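Local coordinates for chloromuconate cycloisomerase (Rhodococcus opacus, PDB 4M0X), which belongs to the muconate lactonizing enzyme branch of the enolase superfamily, joining an N-terminal capping domain to a manganese-binding TIM-type barrel, at residues A[36-41]-A[112-117]; A[84-89]-A[106-111]; A[306-311]-A[356-361]. All blocks are in the same frame, centred on the assembly; numbering follows the deposited sequence.

Interaction 1 of 3, residues A[36-41]-A[112-117]; sequences VRVRDS and WDDRER. Unlike the reference sequence in segment 112-117: D113 (reference Thr), D114 (reference Ser), R115 (reference Ala).
In the N-terminal capping domain of this enolase-superfamily protein, V38 and D40 on strand 27-40 meet D114 of helix 101-118, where the helix lies against the antiparallel sheet. The strand is an inner one: V38 bonds through its backbone to G46 on one neighbour, and R39 to T6 and E7 on the other. V38 and D40 turn their CB atoms to the helix, while R39 between them turns away.

Two acids meet here. D40 OD2 and D114 OD1 come within 4.1 Å, with the two carboxylate planes 63° apart and no hydrogen bond between them. Each has its own partner. D40 OD1 takes the backbone N-H of G44 in the turn after the strand, and D114 OD1 forms a salt bridge with R118 one turn further along the helix. R118 also touches D40, so its charge probably eases the like-charge approach. With CG of D40 set between the backbone N and the carbonyl carbon (chi1 71°), OD2 is the carboxylate oxygen that comes nearest D114. D114, like D113 and R115, differs from the reference sequence. Its other oxygen, OD2, only grazes V38, lying 4.5 Å from the methyl carbon CG1.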
# COMPACT_ATOMS: atom_id res chain seq x y z
N VAL A 36 3.35 -40.58 -24.70
CA VAL A 36 4.04 -39.96 -25.85
C VAL A 36 5.37 -40.64 -26.13
O VAL A 36 6.07 -41.05 -25.20
CB VAL A 36 4.25 -38.46 -25.70
CG1 VAL A 36 5.27 -37.94 -26.72
CG2 VAL A 36 2.92 -37.76 -25.89
N ARG A 37 5.68 -40.79 -27.42
CA ARG A 37 6.90 -41.45 -27.83
C ARG A 37 7.57 -40.66 -28.88
O ARG A 37 6.94 -40.19 -29.83
CB ARG A 37 6.63 -42.83 -28.36
CG ARG A 37 6.30 -43.79 -27.25
CD ARG A 37 5.68 -45.01 -27.89
NE ARG A 37 6.70 -46.00 -28.21
CZ ARG A 37 6.44 -47.12 -28.84
NH1 ARG A 37 5.20 -47.38 -29.24
NH2 ARG A 37 7.44 -47.96 -29.09
N VAL A 38 8.87 -40.49 -28.69
CA VAL A 38 9.66 -39.67 -29.57
C VAL A 38 10.77 -40.61 -30.01
O VAL A 38 11.46 -41.14 -29.15
CB VAL A 38 10.21 -38.40 -28.86
CG1 VAL A 38 10.78 -37.43 -29.87
CG2 VAL A 38 9.11 -37.68 -28.09
N ARG A 39 10.86 -40.86 -31.31
CA ARG A 39 11.93 -41.67 -31.88
C ARG A 39 12.81 -40.71 -32.69
O ARG A 39 12.27 -39.82 -33.34
CB ARG A 39 11.35 -42.81 -32.75
CG ARG A 39 12.33 -43.91 -33.19
N ASP A 40 14.14 -40.84 -32.58
CA ASP A 40 15.05 -39.96 -33.33
C ASP A 40 15.73 -40.67 -34.53
O ASP A 40 15.57 -41.88 -34.73
CB ASP A 40 16.07 -39.26 -32.42
CG ASP A 40 17.13 -40.23 -31.84
OD1 ASP A 40 17.06 -41.46 -32.07
OD2 ASP A 40 18.06 -39.75 -31.13
N SER A 41 16.47 -39.90 -35.33
CA SER A 41 17.08 -40.39 -36.58
C SER A 41 17.99 -41.61 -36.39
O SER A 41 17.82 -42.59 -37.09
CB SER A 41 17.80 -39.29 -37.37
OG SER A 41 18.48 -38.39 -36.52
N TRP A 112 13.31 -34.84 -22.66
CA TRP A 112 14.35 -35.00 -21.65
C TRP A 112 14.74 -36.47 -21.41
O TRP A 112 15.92 -36.80 -21.28
CB TRP A 112 13.96 -34.35 -20.34
CG TRP A 112 14.09 -32.86 -20.28
CD1 TRP A 112 13.08 -31.97 -20.07
CD2 TRP A 112 15.29 -32.09 -20.35
NE1 TRP A 112 13.57 -30.69 -20.03
CE2 TRP A 112 14.93 -30.73 -20.20
CE3 TRP A 112 16.65 -32.41 -20.51
CZ2 TRP A 112 15.87 -29.69 -20.24
CZ3 TRP A 112 17.58 -31.37 -20.54
CH2 TRP A 112 17.18 -30.02 -20.40
N ASP A 113 13.75 -37.36 -21.35
CA ASP A 113 14.02 -38.80 -21.30
C ASP A 113 14.96 -39.29 -22.45
O ASP A 113 15.94 -40.00 -22.23
CB ASP A 113 12.68 -39.53 -21.33
CG ASP A 113 12.82 -41.02 -21.07
OD1 ASP A 113 13.16 -41.40 -19.93
OD2 ASP A 113 12.57 -41.81 -22.00
N ASP A 114 14.63 -38.88 -23.68
CA ASP A 114 15.47 -39.07 -24.87
C ASP A 114 16.90 -38.57 -24.58
O ASP A 114 17.90 -39.26 -24.87
CB ASP A 114 14.84 -38.28 -26.03
CG ASP A 114 15.31 -38.75 -27.44
OD1 ASP A 114 15.99 -39.80 -27.57
OD2 ASP A 114 14.97 -38.05 -28.44
N ARG A 115 17.00 -37.38 -24.00
CA ARG A 115 18.29 -36.77 -23.79
C ARG A 115 19.11 -37.66 -22.86
O ARG A 115 20.17 -38.16 -23.25
CB ARG A 115 18.13 -35.38 -23.22
CG ARG A 115 19.24 -34.44 -23.64
CD ARG A 115 19.08 -34.02 -25.08
NE ARG A 115 20.35 -33.50 -25.56
CZ ARG A 115 21.38 -34.25 -25.95
NH1 ARG A 115 21.29 -35.57 -25.97
NH2 ARG A 115 22.51 -33.67 -26.32
N GLU A 116 18.58 -37.86 -21.66
CA GLU A 116 19.16 -38.76 -20.67
C GLU A 116 19.60 -40.10 -21.23
O GLU A 116 20.63 -40.63 -20.87
N ARG A 117 18.83 -40.65 -22.15
CA ARG A 117 19.24 -41.92 -22.75
C ARG A 117 20.25 -41.87 -23.87
O ARG A 117 21.04 -42.79 -24.02
CB ARG A 117 18.02 -42.64 -23.23
CG ARG A 117 17.28 -43.11 -22.04
CD ARG A 117 15.97 -43.62 -22.47
NE ARG A 117 15.20 -43.94 -21.30
CZ ARG A 117 13.93 -44.30 -21.34
NH1 ARG A 117 13.31 -44.37 -22.51
NH2 ARG A 117 13.29 -44.59 -20.22

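Interaction 2 of 3, residues A[84-89]-A[106-111]; sequences STIGVA and AIETAL
From A106 to L111, two side chains of helix 101-118 make the contact with I86 and A89 of helix 86-96. A106 at the start packs on V36 of the sheet, and I107 packs on M93, further along the helix 86-96. E108 is the first to cross the gap. Its CG meets I86 CG2 at 3.9 Å, the glutamate lying roughly perpendicular to the isoleucine, so it contributes its aliphatic part here. The chain stands anti to the backbone N at chi1 (-170°) and then bends at chi2 (-104°), which turns the carboxylate away from the isoleucine. There OE1 accepts the backbone N-H of L278 and OE2 that of S279, with a weak further bond to OE2 from W112 NE1. Those two amides begin helix 278-291 of the barrel domain, and the helix start would be expected to favour a charged carboxylate.

The two helices are consecutive elements of the capping domain, separated by a short connection. T109 points away from helix 86-96, and A110 rests on V36 and V38 of the sheet.

L111, one turn after E108, completes the contact. Its CB lies 3.9 Å from I86 CG1 and its CG 4.2 Å from the same atom, the leucine running alongside the isoleucine but pointing the other way. I86 thus divides its branches, CG1 to the leucine and CG2 to the glutamate. The far end of L111 goes to the next turn of the partner helix, where CD2 approaches A89 CB at 4.4 Å. On the outer side of that helix, V88 packs on L130 of the second subunit, to which G87 is joined by backbone hydrogen bonds.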
# COMPACT_ATOMS: atom_id res chain seq x y z
N SER A 84 18.16 -32.14 -29.14
CA SER A 84 18.83 -31.47 -28.03
C SER A 84 18.33 -30.04 -27.76
O SER A 84 18.73 -29.43 -26.77
CB SER A 84 20.35 -31.45 -28.23
OG SER A 84 20.70 -30.70 -29.39
N THR A 85 17.49 -29.52 -28.66
CA THR A 85 17.01 -28.13 -28.56
C THR A 85 15.62 -28.10 -27.90
O THR A 85 14.62 -27.70 -28.52
CB THR A 85 17.06 -27.34 -29.90
OG1 THR A 85 16.38 -28.04 -30.95
CG2 THR A 85 18.47 -27.17 -30.34
N ILE A 86 15.59 -28.52 -26.64
CA ILE A 86 14.37 -28.63 -25.83
C ILE A 86 13.83 -27.25 -25.50
O ILE A 86 12.61 -27.04 -25.44
CB ILE A 86 14.64 -29.44 -24.54
CG1 ILE A 86 14.99 -30.89 -24.91
CG2 ILE A 86 13.44 -29.44 -23.60
CD1 ILE A 86 16.26 -31.38 -24.27
N GLY A 87 14.75 -26.31 -25.31
CA GLY A 87 14.40 -24.91 -25.06
C GLY A 87 13.55 -24.34 -26.18
O GLY A 87 12.46 -23.80 -25.93
N VAL A 88 14.03 -24.48 -27.41
CA VAL A 88 13.34 -23.89 -28.58
C VAL A 88 12.06 -24.64 -28.88
O VAL A 88 11.10 -24.06 -29.42
CB VAL A 88 14.21 -23.88 -29.86
CG1 VAL A 88 13.53 -23.04 -30.95
CG2 VAL A 88 15.61 -23.35 -29.56
N ALA A 89 12.06 -25.94 -28.56
CA ALA A 89 10.91 -26.78 -28.81
C ALA A 89 9.80 -26.32 -27.88
O ALA A 89 8.63 -26.27 -28.26
CB ALA A 89 11.26 -28.23 -28.58
N ALA A 106 4.14 -33.65 -21.65
CA ALA A 106 4.44 -35.02 -22.07
C ALA A 106 5.53 -35.04 -23.14
O ALA A 106 6.42 -35.89 -23.10
CB ALA A 106 3.19 -35.74 -22.54
N ILE A 107 5.46 -34.08 -24.07
CA ILE A 107 6.49 -33.85 -25.08
C ILE A 107 7.82 -33.33 -24.51
O ILE A 107 8.89 -33.89 -24.80
CB ILE A 107 6.03 -32.85 -26.10
CG1 ILE A 107 4.82 -33.42 -26.81
CG2 ILE A 107 7.16 -32.47 -27.04
CD1 ILE A 107 4.28 -32.56 -27.95
N GLU A 108 7.76 -32.24 -23.74
CA GLU A 108 8.99 -31.67 -23.17
C GLU A 108 9.67 -32.77 -22.37
O GLU A 108 10.87 -32.94 -22.45
CB GLU A 108 8.69 -30.45 -22.28
CG GLU A 108 9.93 -29.64 -21.83
CD GLU A 108 10.32 -29.87 -20.37
OE1 GLU A 108 10.11 -30.98 -19.87
OE2 GLU A 108 10.85 -28.95 -19.70
N THR A 109 8.87 -33.54 -21.64
CA THR A 109 9.38 -34.57 -20.75
C THR A 109 9.96 -35.77 -21.55
O THR A 109 11.07 -36.22 -21.30
CB THR A 109 8.25 -34.86 -19.72
OG1 THR A 109 8.71 -34.59 -18.41
CG2 THR A 109 7.59 -36.23 -19.80
N ALA A 110 9.23 -36.25 -22.55
CA ALA A 110 9.75 -37.29 -23.43
C ALA A 110 11.08 -36.87 -24.02
O ALA A 110 12.01 -37.68 -24.09
CB ALA A 110 8.77 -37.58 -24.54
N LEU A 111 11.17 -35.61 -24.46
CA LEU A 111 12.40 -35.02 -24.92
C LEU A 111 13.57 -35.11 -23.94
O LEU A 111 14.70 -35.41 -24.35
CB LEU A 111 12.17 -33.59 -25.31
CG LEU A 111 12.12 -33.26 -26.79
CD1 LEU A 111 12.01 -34.47 -27.70
CD2 LEU A 111 10.99 -32.27 -26.99

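Interaction 3 of 3, residues A[306-311]-A[356-361]; sequences MGAISA and SGVNLD
A308 and I309 of helix 304-316 pack against S356 and V358, and the closeness is all at this end of segment 356-361. The CA atoms of I309 and S356 are 4.7 Å apart. A308 CB touches both backbone and side chain: S356 O lies 3.5 Å from it, and the two methyls of V358 meet it side by side, CG2 at 3.8 Å and CG1 at 3.9 Å. I309 adds only its CB, 4.2 Å from S356 CB.

The helix follows strand 294-297 of the TIM-type barrel, and the loop leads from strand 347-349 to the C-terminal helix 362-368. S356 starts a weak ST turn in which V358 N reaches S356 OG at 3.4 Å, with G357 between them at a positive phi (92°). The same OG is hydrogen-bonded to D113 of the capping domain.

Beyond V358 the loop leaves the helix. N359 is exposed to solvent, while L360 turns to L35 and R37 of the capping-domain sheet. D361 is the N-cap of helix 362-368: its OD1 makes a weak bond to E363 N, and its OD2 a salt bridge to R364.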
# COMPACT_ATOMS: atom_id res chain seq x y z
N MET A 306 5.60 -40.64 -15.76
CA MET A 306 5.74 -39.27 -15.24
C MET A 306 6.26 -39.26 -13.79
O MET A 306 7.07 -38.40 -13.40
CB MET A 306 4.40 -38.50 -15.38
CG MET A 306 4.31 -37.11 -14.72
SD MET A 306 5.37 -35.82 -15.42
CE MET A 306 4.83 -35.72 -17.13
N GLY A 307 5.80 -40.24 -13.00
CA GLY A 307 6.24 -40.41 -11.62
C GLY A 307 7.75 -40.52 -11.49
O GLY A 307 8.35 -39.86 -10.64
N ALA A 308 8.36 -41.36 -12.33
CA ALA A 308 9.83 -41.44 -12.43
C ALA A 308 10.54 -40.09 -12.73
O ALA A 308 11.49 -39.76 -12.04
CB ALA A 308 10.25 -42.52 -13.42
N ILE A 309 10.11 -39.31 -13.73
CA ILE A 309 10.82 -38.07 -14.04
C ILE A 309 10.60 -37.09 -12.89
O ILE A 309 11.54 -36.47 -12.40
CB ILE A 309 10.55 -37.48 -15.47
CG1 ILE A 309 11.37 -36.25 -15.76
CG2 ILE A 309 9.09 -37.09 -15.71
CD1 ILE A 309 12.84 -36.39 -15.43
N SER A 310 9.36 -37.00 -12.42
CA SER A 310 9.03 -36.26 -11.20
C SER A 310 9.91 -36.63 -10.02
O SER A 310 10.43 -35.74 -9.36
CB SER A 310 7.58 -36.49 -10.80
OG SER A 310 6.74 -35.94 -11.78
N ALA A 311 10.05 -37.92 -9.73
CA ALA A 311 10.87 -38.35 -8.60
C ALA A 311 12.29 -37.79 -8.71
O ALA A 311 12.88 -37.34 -7.72
CB ALA A 311 10.88 -39.87 -8.49
N SER A 356 14.60 -40.69 -17.89
CA SER A 356 13.65 -40.66 -16.79
C SER A 356 13.90 -41.82 -15.84
O SER A 356 13.37 -41.82 -14.74
CB SER A 356 12.26 -40.80 -17.33
OG SER A 356 12.06 -42.15 -17.75
N GLY A 357 14.65 -42.83 -16.28
CA GLY A 357 14.95 -44.00 -15.44
C GLY A 357 14.04 -45.21 -15.53
O GLY A 357 14.25 -46.17 -14.83
N VAL A 358 13.02 -45.15 -16.38
CA VAL A 358 12.09 -46.27 -16.62
C VAL A 358 11.99 -46.46 -18.11
O VAL A 358 12.16 -45.50 -18.85
CB VAL A 358 10.66 -46.02 -16.09
CG1 VAL A 358 10.61 -46.18 -14.57
CG2 VAL A 358 10.17 -44.65 -16.53
N ASN A 359 11.69 -47.69 -18.55
CA ASN A 359 11.64 -48.03 -19.97
C ASN A 359 10.28 -48.53 -20.40
O ASN A 359 9.55 -49.10 -19.59
CB ASN A 359 12.68 -49.08 -20.24
CG ASN A 359 14.09 -48.53 -20.12
OD1 ASN A 359 14.81 -48.88 -19.19
ND2 ASN A 359 14.49 -47.65 -21.05
N LEU A 360 9.91 -48.29 -21.65
CA LEU A 360 8.68 -48.89 -22.16
C LEU A 360 8.63 -50.42 -22.07
O LEU A 360 9.62 -51.12 -22.27
CB LEU A 360 8.45 -48.52 -23.61
CG LEU A 360 7.45 -47.41 -23.78
CD1 LEU A 360 7.12 -47.30 -25.26
CD2 LEU A 360 6.20 -47.63 -22.93
N ASP A 361 7.45 -50.94 -21.80
CA ASP A 361 7.18 -52.32 -22.09
C ASP A 361 6.14 -52.33 -23.20
O ASP A 361 4.96 -52.07 -22.96
CB ASP A 361 6.66 -53.05 -20.86
CG ASP A 361 6.27 -54.48 -21.14
OD1 ASP A 361 5.70 -54.77 -22.23
OD2 ASP A 361 6.51 -55.32 -20.24

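How the interactions relate
Interactions 1 and 2 use successive turns of helix 101-118, their centres about 9 Å apart. V38 CG2 meets A110 CB at 3.6 Å, and W112 NE1 lies 3.8 Å from I86 CG2, so sheet and helix 86-96 pack on neighbouring faces of one helix. Both contacts also reach the second subunit. Interaction 3, with its centre about 12 Å from that of interaction 1, belongs to the barrel side of the interface: D113 OD1 probably hydrogen-bonds S356 N at 2.6 Å. T109 OG1 packs 3.7 Å from I309 CG2, linking interactions 2 and 3. The manganese, bound by D196, E222 and D247 in the barrel, takes no ligand from these segments.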